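Local coordinates for 4-alpha-glucanotransferase (Streptococcus agalactiae, PDB 6M6T), which is an amylomaltase-family enzyme built on a TIM barrel that binds glycan ligands in pockets of its surface, at residues D34-E38 against T39-F43; A144-M147 against A148-H152; S182-I185 against K186-V190; M364-M367 against E368-F371; D380-H383 against N384-E387. All coordinates share one frame; numbering follows the deposited sequence.

In the fold
All five contacts are local, each closing between directly adjoining segments, and they follow one another in series, with none nesting in or crossing another. Contact 1 ends helix 27-38 and turns the chain into barrel strand 43-45. Contact 2 spans the last turns of helix 140-152, and contact 3 the first turns of helix 182-208; their centres lie about 9 Å apart, and E151 and I185 are among the residues that join the two helices. Contact 4 closes the turn leaving barrel strand 363-366, and contact 5 a second turn before strand 389-392. These last two also have centres about 9 Å apart and touch, on the other side of the chain's centre from contacts 2 and 3.

Contact 1 of 5, residues D34-E38 against T39-F43; sequences DFLVE and TDQKF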
# COMPACT_ATOMS: atom_id res chain seq x y z
N ASP A 34 -17.59 8.39 7.40
CA ASP A 34 -18.54 9.43 7.78
C ASP A 34 -17.95 10.82 7.57
O ASP A 34 -18.62 11.74 7.08
CB ASP A 34 -18.96 9.24 9.24
CG ASP A 34 -20.05 8.16 9.44
OD1 ASP A 34 -20.89 7.97 8.53
OD2 ASP A 34 -20.08 7.52 10.53
N PHE A 35 -16.67 10.97 7.92
CA PHE A 35 -16.00 12.26 7.78
C PHE A 35 -15.75 12.59 6.31
O PHE A 35 -15.75 13.76 5.92
CB PHE A 35 -14.70 12.26 8.57
CG PHE A 35 -13.58 12.99 7.91
CD1 PHE A 35 -13.52 14.37 7.95
CD2 PHE A 35 -12.59 12.31 7.22
CE1 PHE A 35 -12.50 15.06 7.32
CE2 PHE A 35 -11.55 12.99 6.58
CZ PHE A 35 -11.51 14.36 6.62
N LEU A 36 -15.51 11.57 5.48
CA LEU A 36 -15.29 11.85 4.07
C LEU A 36 -16.58 12.33 3.41
O LEU A 36 -16.55 13.24 2.56
CB LEU A 36 -14.74 10.62 3.35
CG LEU A 36 -13.33 10.22 3.80
CD1 LEU A 36 -12.70 9.08 2.95
CD2 LEU A 36 -12.46 11.45 3.79
N VAL A 37 -17.72 11.76 3.80
CA VAL A 37 -19.00 12.24 3.27
C VAL A 37 -19.43 13.57 3.88
O VAL A 37 -20.23 14.29 3.27
CB VAL A 37 -20.17 11.25 3.44
CG1 VAL A 37 -19.74 9.84 3.04
CG2 VAL A 37 -20.75 11.31 4.86
N GLU A 38 -18.94 13.90 5.08
CA GLU A 38 -19.19 15.24 5.61
C GLU A 38 -18.61 16.31 4.70
O GLU A 38 -19.25 17.32 4.42
CB GLU A 38 -18.58 15.39 7.00
CG GLU A 38 -19.31 14.76 8.11
CD GLU A 38 -18.64 15.11 9.41
OE1 GLU A 38 -18.00 14.22 10.04
OE2 GLU A 38 -18.71 16.31 9.77
N THR A 39 -17.36 16.11 4.28
CA THR A 39 -16.58 17.09 3.54
C THR A 39 -16.73 16.95 2.02
O THR A 39 -16.01 17.61 1.27
CB THR A 39 -15.11 16.98 3.95
OG1 THR A 39 -14.72 15.60 3.92
CG2 THR A 39 -14.93 17.49 5.39
N ASP A 40 -17.65 16.10 1.57
CA ASP A 40 -17.97 15.90 0.16
C ASP A 40 -16.75 15.41 -0.62
O ASP A 40 -16.53 15.78 -1.78
CB ASP A 40 -18.55 17.17 -0.44
CG ASP A 40 -19.54 17.84 0.50
OD1 ASP A 40 -20.64 17.28 0.73
OD2 ASP A 40 -19.19 18.91 1.07
N GLN A 41 -15.98 14.52 0.01
CA GLN A 41 -14.87 13.85 -0.65
C GLN A 41 -15.40 12.75 -1.56
O GLN A 41 -16.54 12.30 -1.45
CB GLN A 41 -13.90 13.27 0.37
CG GLN A 41 -13.23 14.29 1.25
CD GLN A 41 -12.58 15.41 0.46
OE1 GLN A 41 -11.46 15.27 -0.05
NE2 GLN A 41 -13.27 16.55 0.38
N LYS A 42 -14.56 12.34 -2.49
CA LYS A 42 -14.87 11.23 -3.37
C LYS A 42 -14.04 9.99 -3.06
O LYS A 42 -14.57 8.88 -3.11
CB LYS A 42 -14.66 11.63 -4.84
CG LYS A 42 -14.96 10.52 -5.83
CD LYS A 42 -16.31 10.67 -6.47
CE LYS A 42 -16.50 9.66 -7.59
NZ LYS A 42 -15.34 9.74 -8.51
N PHE A 43 -12.77 10.17 -2.68
CA PHE A 43 -11.84 9.06 -2.63
C PHE A 43 -11.18 8.95 -1.26
O PHE A 43 -10.88 9.95 -0.61
CB PHE A 43 -10.74 9.19 -3.71
CG PHE A 43 -11.28 9.14 -5.11
CD1 PHE A 43 -11.96 8.02 -5.57
CD2 PHE A 43 -11.14 10.22 -5.96
CE1 PHE A 43 -12.48 7.98 -6.85
CE2 PHE A 43 -11.67 10.19 -7.25
CZ PHE A 43 -12.34 9.07 -7.69
O HOH W 1 -22.25 14.28 1.20
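T39 hooks back on F35 to end helix 27-38 in a Schellman-like C-cap, within the beta-alpha-beta unit that joins parallel barrel strands 6-10 and 43-45. Two features support the name. Q41 N donates to L36 O over 2.9 Å, the six-to-one bond of that motif, with an angle of 158° at the hydrogen, and D40 between them has left-handed backbone angles.

The packed side is buried. F35 O accepts twice from T39, from its N and, over 2.9 Å, from its OG1. With chi1 at 48°, the hydroxyl sits between the backbone N and the carbonyl carbon, where it can turn back along the helix; it also lies above one face of the F35 ring, toward the rim. T39 CG2 comes 3.9 Å from CE1 of that ring. One residue on, L36 and Q41 cross at about a right angle, with L36 CD2 3.9 Å from Q41 CG. Helix 481-493 adds L487 against both F35 and Q41.

The remaining, more exposed side is looser and more polar. The side chains of V37 and E38 set off away from the turn, and the E38 carboxylate is held by a salt bridge to K484. A water lies 2.9 Å from V37 O, with a weak link to D40 OD1.

Beyond the turn, Q41 bends at chi2, which brings its amide back to the chain. Its NE2 bonds to T491 OG1 and also to T39 O, 3.1 Å away, approaching from above the carbonyl plane while T39 O lies in the plane of the Q41 amide.

Contact 2 of 5, residues A144-M147 against A148-H152; sequences AEFM and AIKEH
F146 reaches along its helix to the aliphatic part of K150 one turn later, its CE2 4.3 Å from K150 CD. The approach is oblique. M147 comes to the same methylene with its terminal methyl, CE lying 4.3 Å from K150 CD. Bends at chi2 and chi3 (-58° and -39°) fold the thioether over in that direction, and the same methyl also lies near the E151 carboxylate. The middle of the K150 chain therefore touches two apolar groups from the preceding turn.

The lysine itself runs nearly straight, with CG anti to the backbone N, until a bend at chi4 turns its ammonium group to a salt bridge with D224. E145 makes a salt bridge to R178, and E151 OE1 a hydrogen bond to H188 NE2 of helix 182-208. All three polar ends thus find partners beyond this helix, while their stems stay beside it.

On another side, I149 CG1 lies beside E145 O. The same oxygen accepts from I149 N over 2.8 Å, with an angle of 179° at the hydrogen. A148 N bonds to A144 O, K150 N to F146 O at 2.9 Å, and E151 N to M147 O at 3.0 Å. A148 CB packs on I185, and F146 meets W229 and V226 of helix 226-230. Four successive bonds, each spanning four residues, are the signature of a regular alpha-helix, here helix 140-152 packed among helices 171-180, 182-208 and 226-230.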
# COMPACT_ATOMS: atom_id res chain seq x y z
N ALA A 144 -1.47 -20.12 3.62
CA ALA A 144 -1.58 -20.49 5.03
C ALA A 144 -0.53 -21.54 5.39
O ALA A 144 0.06 -21.51 6.48
CB ALA A 144 -2.99 -20.97 5.35
N GLU A 145 -0.27 -22.46 4.46
CA GLU A 145 0.81 -23.42 4.67
C GLU A 145 2.16 -22.72 4.66
O GLU A 145 3.04 -23.07 5.45
CB GLU A 145 0.75 -24.53 3.63
CG GLU A 145 -0.51 -25.37 3.73
CD GLU A 145 -0.71 -26.31 2.56
OE1 GLU A 145 0.28 -26.60 1.86
OE2 GLU A 145 -1.87 -26.76 2.34
N PHE A 146 2.35 -21.74 3.78
CA PHE A 146 3.59 -20.98 3.81
C PHE A 146 3.82 -20.36 5.18
O PHE A 146 4.91 -20.49 5.76
CB PHE A 146 3.57 -19.90 2.73
CG PHE A 146 4.83 -19.06 2.67
CD1 PHE A 146 5.93 -19.47 1.93
CD2 PHE A 146 4.90 -17.84 3.35
CE1 PHE A 146 7.07 -18.70 1.87
CE2 PHE A 146 6.04 -17.06 3.29
CZ PHE A 146 7.14 -17.50 2.55
N MET A 147 2.81 -19.70 5.72
CA MET A 147 2.96 -19.08 7.04
C MET A 147 3.18 -20.12 8.13
O MET A 147 3.93 -19.87 9.08
CB MET A 147 1.73 -18.22 7.37
CG MET A 147 1.61 -16.97 6.52
SD MET A 147 3.03 -15.84 6.60
CE MET A 147 3.46 -15.92 8.36
N ALA A 148 2.55 -21.29 8.01
CA ALA A 148 2.76 -22.32 9.01
C ALA A 148 4.18 -22.86 8.97
O ALA A 148 4.86 -22.97 10.00
CB ALA A 148 1.74 -23.45 8.80
N ILE A 149 4.66 -23.21 7.78
CA ILE A 149 6.03 -23.68 7.68
C ILE A 149 7.00 -22.60 8.16
O ILE A 149 7.99 -22.89 8.84
CB ILE A 149 6.34 -24.14 6.24
CG1 ILE A 149 5.34 -25.22 5.81
CG2 ILE A 149 7.74 -24.70 6.15
CD1 ILE A 149 5.50 -25.64 4.38
N LYS A 150 6.70 -21.34 7.84
CA LYS A 150 7.58 -20.25 8.27
C LYS A 150 7.65 -20.18 9.79
O LYS A 150 8.73 -19.99 10.37
CB LYS A 150 7.08 -18.93 7.69
CG LYS A 150 7.90 -17.71 8.09
CD LYS A 150 7.55 -16.50 7.23
CE LYS A 150 8.48 -15.34 7.51
NZ LYS A 150 9.90 -15.63 7.20
N GLU A 151 6.51 -20.34 10.44
CA GLU A 151 6.49 -20.26 11.89
C GLU A 151 7.19 -21.46 12.50
O GLU A 151 7.91 -21.30 13.50
CB GLU A 151 5.05 -20.11 12.39
CG GLU A 151 4.57 -18.64 12.38
CD GLU A 151 3.04 -18.45 12.42
OE1 GLU A 151 2.29 -19.45 12.56
OE2 GLU A 151 2.59 -17.28 12.32
N HIS A 152 7.05 -22.65 11.90
CA HIS A 152 7.73 -23.84 12.43
C HIS A 152 9.23 -23.62 12.47
O HIS A 152 9.88 -23.88 13.49
CB HIS A 152 7.41 -25.09 11.61
CG HIS A 152 8.19 -26.31 12.03
ND1 HIS A 152 8.41 -27.39 11.19
CD2 HIS A 152 8.80 -26.63 13.20
CE1 HIS A 152 9.12 -28.31 11.82
NE2 HIS A 152 9.37 -27.87 13.04

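Contact 3 of 5, residues S182-I185 against K186-V190; sequences SEVI and KYHEV
The rings of Y187 and H188 both meet V184 O from the preceding turn of helix 182-208, and they also meet each other. Y187 CD1 sits over the centre of one H188 face, 3.5 Å above it, while H188 CD2 lies in the Y187 plane at the tyrosine edge. V184 O lies near the plane of the Y187 ring, also at its edge, and approaches the H188 ring obliquely on the CD2 side. Beyond the segments, R110 makes a cation-pi contact with Y187, and the polar partner of H188 is E151 of helix 140-152.

The backbone is helical, with K186 N on S182 O, Y187 N on E183 O at 3.0 Å, and E189 N on I185 O at 3.0 Å with an angle of 169° at the hydrogen. H188 N is held less firmly, since its bonds to V184 O and I185 O are both weak.

I185 and E189 run side by side, the same way, with I185 CG2 3.6 Å from E189 OE2. The other carboxylate oxygen, OE1, takes a salt bridge from K186 NZ at 3.0 Å, reached because the lysine chain bends at chi2, chi3 and chi4. With E189 buried and one oxygen beside a methyl group, this lysine probably helps to keep the carboxylate ionised.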
# COMPACT_ATOMS: atom_id res chain seq x y z
N SER A 182 -1.56 -29.18 10.48
CA SER A 182 -2.90 -28.79 9.98
C SER A 182 -3.65 -27.77 10.83
O SER A 182 -4.47 -27.09 10.25
CB SER A 182 -3.71 -29.99 9.65
OG SER A 182 -4.07 -30.68 10.82
N GLU A 183 -3.40 -27.64 12.13
CA GLU A 183 -4.17 -26.71 12.96
C GLU A 183 -3.65 -25.28 12.87
O GLU A 183 -4.43 -24.32 12.82
CB GLU A 183 -4.17 -27.20 14.41
CG GLU A 183 -5.25 -26.59 15.28
CD GLU A 183 -4.72 -26.15 16.64
OE1 GLU A 183 -3.50 -26.33 16.89
OE2 GLU A 183 -5.52 -25.62 17.46
N VAL A 184 -2.32 -25.11 12.81
CA VAL A 184 -1.79 -23.77 12.60
C VAL A 184 -2.05 -23.29 11.19
O VAL A 184 -2.08 -22.08 10.94
CB VAL A 184 -0.29 -23.74 12.93
CG1 VAL A 184 0.47 -24.72 12.06
CG2 VAL A 184 0.27 -22.33 12.78
N ILE A 185 -2.24 -24.20 10.23
CA ILE A 185 -2.64 -23.78 8.90
C ILE A 185 -4.07 -23.26 8.92
O ILE A 185 -4.37 -22.16 8.42
CB ILE A 185 -2.49 -24.94 7.89
CG1 ILE A 185 -1.03 -25.32 7.69
CG2 ILE A 185 -3.09 -24.56 6.53
CD1 ILE A 185 -0.88 -26.62 6.90
N LYS A 186 -4.98 -24.06 9.49
CA LYS A 186 -6.37 -23.61 9.60
C LYS A 186 -6.46 -22.26 10.32
O LYS A 186 -7.32 -21.44 9.98
CB LYS A 186 -7.21 -24.66 10.33
CG LYS A 186 -8.71 -24.48 10.17
CD LYS A 186 -9.43 -25.80 9.88
CE LYS A 186 -9.33 -26.21 8.41
NZ LYS A 186 -9.74 -25.12 7.49
N TYR A 187 -5.57 -22.01 11.29
CA TYR A 187 -5.54 -20.69 11.91
C TYR A 187 -5.42 -19.59 10.86
O TYR A 187 -6.19 -18.61 10.87
CB TYR A 187 -4.40 -20.60 12.92
CG TYR A 187 -4.09 -19.18 13.27
CD1 TYR A 187 -3.15 -18.44 12.53
CD2 TYR A 187 -4.76 -18.53 14.31
CE1 TYR A 187 -2.89 -17.11 12.81
CE2 TYR A 187 -4.50 -17.19 14.61
CZ TYR A 187 -3.56 -16.49 13.85
OH TYR A 187 -3.29 -15.16 14.13
N HIS A 188 -4.44 -19.71 9.95
CA HIS A 188 -4.15 -18.64 9.00
C HIS A 188 -5.22 -18.53 7.94
O HIS A 188 -5.51 -17.42 7.47
CB HIS A 188 -2.80 -18.86 8.34
CG HIS A 188 -1.63 -18.60 9.24
ND1 HIS A 188 -1.20 -17.33 9.55
CD2 HIS A 188 -0.79 -19.45 9.88
CE1 HIS A 188 -0.14 -17.41 10.34
NE2 HIS A 188 0.13 -18.68 10.55
N GLU A 189 -5.82 -19.66 7.55
CA GLU A 189 -7.00 -19.61 6.70
C GLU A 189 -8.09 -18.77 7.34
O GLU A 189 -8.69 -17.89 6.69
CB GLU A 189 -7.53 -21.01 6.43
CG GLU A 189 -7.14 -21.54 5.07
CD GLU A 189 -6.92 -23.04 5.05
OE1 GLU A 189 -7.76 -23.81 5.60
OE2 GLU A 189 -5.87 -23.43 4.50
N VAL A 190 -8.37 -19.02 8.62
CA VAL A 190 -9.48 -18.37 9.28
C VAL A 190 -9.18 -16.89 9.49
O VAL A 190 -10.07 -16.04 9.33
CB VAL A 190 -9.81 -19.11 10.60
CG1 VAL A 190 -10.78 -18.31 11.46
CG2 VAL A 190 -10.41 -20.50 10.30

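Contact 4 of 5, residues M364-M367 against E368-F371; sequences MKIM and EFGF. With AC1 (4,6-dideoxy-4-{[(1S,4R,5S,6S)-4,5,6-trihydroxy-3-(hydroxymethyl)cyclohex-2-en-1-yl]amino}-alpha-D-glucopyranose), chain J.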
# COMPACT_ATOMS: atom_id res chain seq x y z
N MET A 364 0.62 10.70 -12.24
CA MET A 364 0.74 11.46 -11.01
C MET A 364 1.43 12.81 -11.25
O MET A 364 2.09 13.03 -12.26
CB MET A 364 1.51 10.65 -9.97
CG MET A 364 0.82 9.35 -9.59
SD MET A 364 1.06 8.93 -7.85
CE MET A 364 -0.32 7.80 -7.58
N LYS A 365 1.22 13.71 -10.28
CA LYS A 365 1.88 15.01 -10.21
C LYS A 365 2.10 15.30 -8.72
O LYS A 365 1.14 15.44 -7.96
CB LYS A 365 1.06 16.13 -10.87
CG LYS A 365 1.07 16.14 -12.41
CD LYS A 365 2.48 16.40 -12.99
CE LYS A 365 2.55 16.15 -14.51
NZ LYS A 365 1.27 16.53 -15.21
N ILE A 366 3.36 15.34 -8.30
CA ILE A 366 3.70 15.53 -6.90
C ILE A 366 4.23 16.95 -6.77
O ILE A 366 5.38 17.23 -7.10
CB ILE A 366 4.71 14.49 -6.41
CG1 ILE A 366 4.08 13.10 -6.42
CG2 ILE A 366 5.22 14.84 -4.99
CD1 ILE A 366 4.68 12.13 -5.40
N MET A 367 3.38 17.85 -6.27
CA MET A 367 3.73 19.27 -6.29
C MET A 367 5.00 19.58 -5.52
O MET A 367 5.56 20.67 -5.70
CB MET A 367 2.61 20.10 -5.69
CG MET A 367 2.45 21.50 -6.26
SD MET A 367 0.94 22.20 -5.57
CE MET A 367 0.25 20.72 -4.82
N GLU A 368 5.44 18.68 -4.64
CA GLU A 368 6.61 18.99 -3.83
C GLU A 368 7.89 18.93 -4.63
O GLU A 368 8.86 19.58 -4.25
CB GLU A 368 6.68 18.06 -2.62
CG GLU A 368 6.05 18.67 -1.40
CD GLU A 368 5.87 17.69 -0.27
OE1 GLU A 368 6.84 16.97 0.05
OE2 GLU A 368 4.76 17.64 0.30
N PHE A 369 7.90 18.18 -5.72
CA PHE A 369 9.04 18.12 -6.63
C PHE A 369 9.11 19.32 -7.58
O PHE A 369 10.05 19.39 -8.39
CB PHE A 369 8.97 16.86 -7.48
CG PHE A 369 9.01 15.57 -6.70
CD1 PHE A 369 9.88 15.42 -5.64
CD2 PHE A 369 8.20 14.50 -7.07
CE1 PHE A 369 9.93 14.22 -4.95
CE2 PHE A 369 8.24 13.32 -6.38
CZ PHE A 369 9.11 13.18 -5.31
N GLY A 370 8.15 20.23 -7.52
CA GLY A 370 7.97 21.21 -8.58
C GLY A 370 8.26 22.64 -8.21
O GLY A 370 7.85 23.55 -8.93
N PHE A 371 8.95 22.87 -7.10
CA PHE A 371 9.38 24.22 -6.72
C PHE A 371 10.87 24.27 -6.44
O PHE A 371 11.36 25.30 -5.97
CB PHE A 371 8.59 24.73 -5.50
CG PHE A 371 7.13 24.99 -5.77
CD1 PHE A 371 6.72 26.08 -6.53
CD2 PHE A 371 6.16 24.13 -5.29
CE1 PHE A 371 5.39 26.30 -6.79
CE2 PHE A 371 4.83 24.35 -5.55
CZ PHE A 371 4.45 25.44 -6.30
C1 AC1 J . 13.15 11.48 -7.40
O2 AC1 J . 15.29 10.34 -7.59
C2 AC1 J . 14.01 10.30 -6.94
C4A AC1 J . 9.03 4.99 -6.58
C3 AC1 J . 13.34 9.02 -7.36
O3 AC1 J . 14.17 7.96 -6.91
C4 AC1 J . 11.95 8.92 -6.72
N4A AC1 J . 11.22 7.75 -7.20
C5 AC1 J . 11.11 10.13 -7.07
O5 AC1 J . 11.81 11.38 -6.77
C6 AC1 J . 9.77 10.01 -6.31
C1B AC1 J . 11.52 6.49 -6.52
C2B AC1 J . 11.21 5.41 -7.50
O2B AC1 J . 11.92 5.73 -8.70
C3B AC1 J . 9.74 5.43 -7.80
O3B AC1 J . 9.42 4.49 -8.81
O4 AC1 J . 7.61 5.10 -6.80
C5B AC1 J . 9.46 5.72 -5.46
C7B AC1 J . 10.69 6.39 -5.41
C6B AC1 J . 8.57 5.71 -4.23
O6B AC1 J . 7.23 5.57 -4.70
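I366 CG1 and F369 CG both stand beside their backbone N (chi1 -66° and -61°), which turns the two side chains the same way and lays them alongside each other. I366 CG2, anti to its own N, then comes over one face of the F369 ring. It lies 4.0 Å from the ring centroid and 29° off the normal, a CH-pi contact, and CB backs it up at 3.6 Å from F369 CD2.

The ligand AC1 comes to the same ring from the other side of its plane. Its C6 is 3.4 Å from F369 CZ, in an oblique approach rather than a stack, and its O5 lies 3.6 Å from that same carbon. F369 is thus held between I366 and AC1; Y347 OH adds a hydrogen bond to AC1.

A second pair forms in the same turn: M367 and F371 also lie side by side, with M367 CG 3.8 Å from F371 CE2, and F371 in turn packs edge-to-face with Y419.

Two backbone bonds fix the turn that brings these groups together. F369 N donates to I366 O over 3.0 Å and G370 N to M367 O over 3.2 Å. In both the donor sits above the carbonyl plane, and each bond spans three residues, the pattern of a short 3-10 turn. This turn follows strand 363-366, the neighbour of strand 389-392 in the parallel barrel sheet, and the loop leaving the strand supplies an aromatic wall to the glycan pocket, as strand-following loops do in TIM-barrel enzymes.

Contact 5 of 5, residues D380-H383 against N384-E387; sequences DIPH and NYTE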
# COMPACT_ATOMS: atom_id res chain seq x y z
N ASP A 380 6.39 19.29 -12.55
CA ASP A 380 5.52 19.13 -11.40
C ASP A 380 5.06 20.48 -10.84
O ASP A 380 4.56 20.53 -9.72
CB ASP A 380 6.21 18.31 -10.30
CG ASP A 380 6.29 16.81 -10.62
OD1 ASP A 380 5.22 16.17 -10.81
OD2 ASP A 380 7.42 16.25 -10.64
N ILE A 381 5.24 21.56 -11.60
CA ILE A 381 4.75 22.89 -11.19
C ILE A 381 3.31 23.03 -11.66
O ILE A 381 2.98 22.62 -12.79
CB ILE A 381 5.65 24.02 -11.73
CG1 ILE A 381 5.45 25.32 -10.93
CG2 ILE A 381 5.38 24.28 -13.20
CD1 ILE A 381 6.70 26.11 -10.64
N PRO A 382 2.41 23.56 -10.83
CA PRO A 382 0.96 23.51 -11.15
C PRO A 382 0.58 23.93 -12.57
O PRO A 382 -0.32 23.32 -13.17
CB PRO A 382 0.35 24.46 -10.11
CG PRO A 382 1.30 24.39 -8.94
CD PRO A 382 2.67 24.05 -9.46
N HIS A 383 1.23 24.93 -13.13
CA HIS A 383 0.75 25.36 -14.43
C HIS A 383 1.09 24.42 -15.54
O HIS A 383 0.95 24.85 -16.68
CB HIS A 383 1.27 26.76 -14.75
CG HIS A 383 2.77 26.85 -14.83
ND1 HIS A 383 3.51 27.58 -13.93
CD2 HIS A 383 3.65 26.33 -15.72
CE1 HIS A 383 4.79 27.50 -14.26
NE2 HIS A 383 4.90 26.75 -15.34
N ASN A 384 1.55 23.19 -15.30
CA ASN A 384 1.82 22.23 -16.36
C ASN A 384 0.96 20.98 -16.24
O ASN A 384 1.15 20.02 -17.01
CB ASN A 384 3.30 21.83 -16.37
CG ASN A 384 4.18 22.95 -16.86
OD1 ASN A 384 5.26 23.21 -16.31
ND2 ASN A 384 3.73 23.64 -17.90
N TYR A 385 0.04 20.96 -15.28
CA TYR A 385 -0.83 19.81 -15.10
C TYR A 385 -1.91 19.82 -16.16
O TYR A 385 -2.31 20.87 -16.66
CB TYR A 385 -1.45 19.82 -13.71
CG TYR A 385 -0.46 19.83 -12.57
CD1 TYR A 385 0.90 19.65 -12.79
CD2 TYR A 385 -0.90 20.00 -11.26
CE1 TYR A 385 1.81 19.65 -11.74
CE2 TYR A 385 -0.01 20.01 -10.20
CZ TYR A 385 1.35 19.82 -10.43
OH TYR A 385 2.24 19.81 -9.37
N THR A 386 -2.37 18.62 -16.53
CA THR A 386 -3.54 18.48 -17.38
C THR A 386 -4.61 17.71 -16.62
O THR A 386 -4.41 17.29 -15.48
CB THR A 386 -3.17 17.79 -18.70
OG1 THR A 386 -3.29 16.38 -18.53
CG2 THR A 386 -1.75 18.14 -19.09
N GLU A 387 -5.78 17.56 -17.24
CA GLU A 387 -6.92 16.99 -16.53
C GLU A 387 -6.68 15.54 -16.18
O GLU A 387 -6.97 15.10 -15.06
CB GLU A 387 -8.19 17.16 -17.37
CG GLU A 387 -9.39 16.32 -16.95
CD GLU A 387 -9.43 14.97 -17.66
OE1 GLU A 387 -9.38 13.92 -16.98
OE2 GLU A 387 -9.49 14.96 -18.91
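A turn in the loop that joins strands 363-366 and 389-392 folds Y385 back over P382 and D380, and D380 belongs to the glycan pocket. The Y385 ring is the main platform. P382 CA stands over the centre of one face, 3.7 Å from the centroid and only 11° off the normal, which marks a CH-pi contact. At the far end the phenol OH of Y385 donates to D380 O, but the modelled 2.5 Å is shorter than expected and its exact length is doubtful. That carbonyl lies at the ring edge, near its plane, with D380 CA in plane there as well. The ring thus meets a CH group on its face and a carbonyl at its edge.

The chain reverses through N384 N, which donates to I381 O over 2.9 Å, and Y385 N, which donates to P382 O over 3.2 Å, almost straight at 173°, although the donor stands above the carbonyl plane. Each bond spans three residues, giving two overlapping tight turns in this connection between adjacent parallel strands of the barrel. D380 OD1 accepts from the I366 N of the first of those strands, and the D380 side chain touches a bound alpha-D-glucopyranose.

On the outer side H383 and N384 run alongside each other. The histidine ring and the amide are turned 78° apart, and N384 ND2 lies near the ring plane at its edge, 3.5 Å from H383 CD2. I381 CG2 rests over one face of the imidazole, toward its rim. H383 ND1 bonds to Y419 OH of helix 410-419.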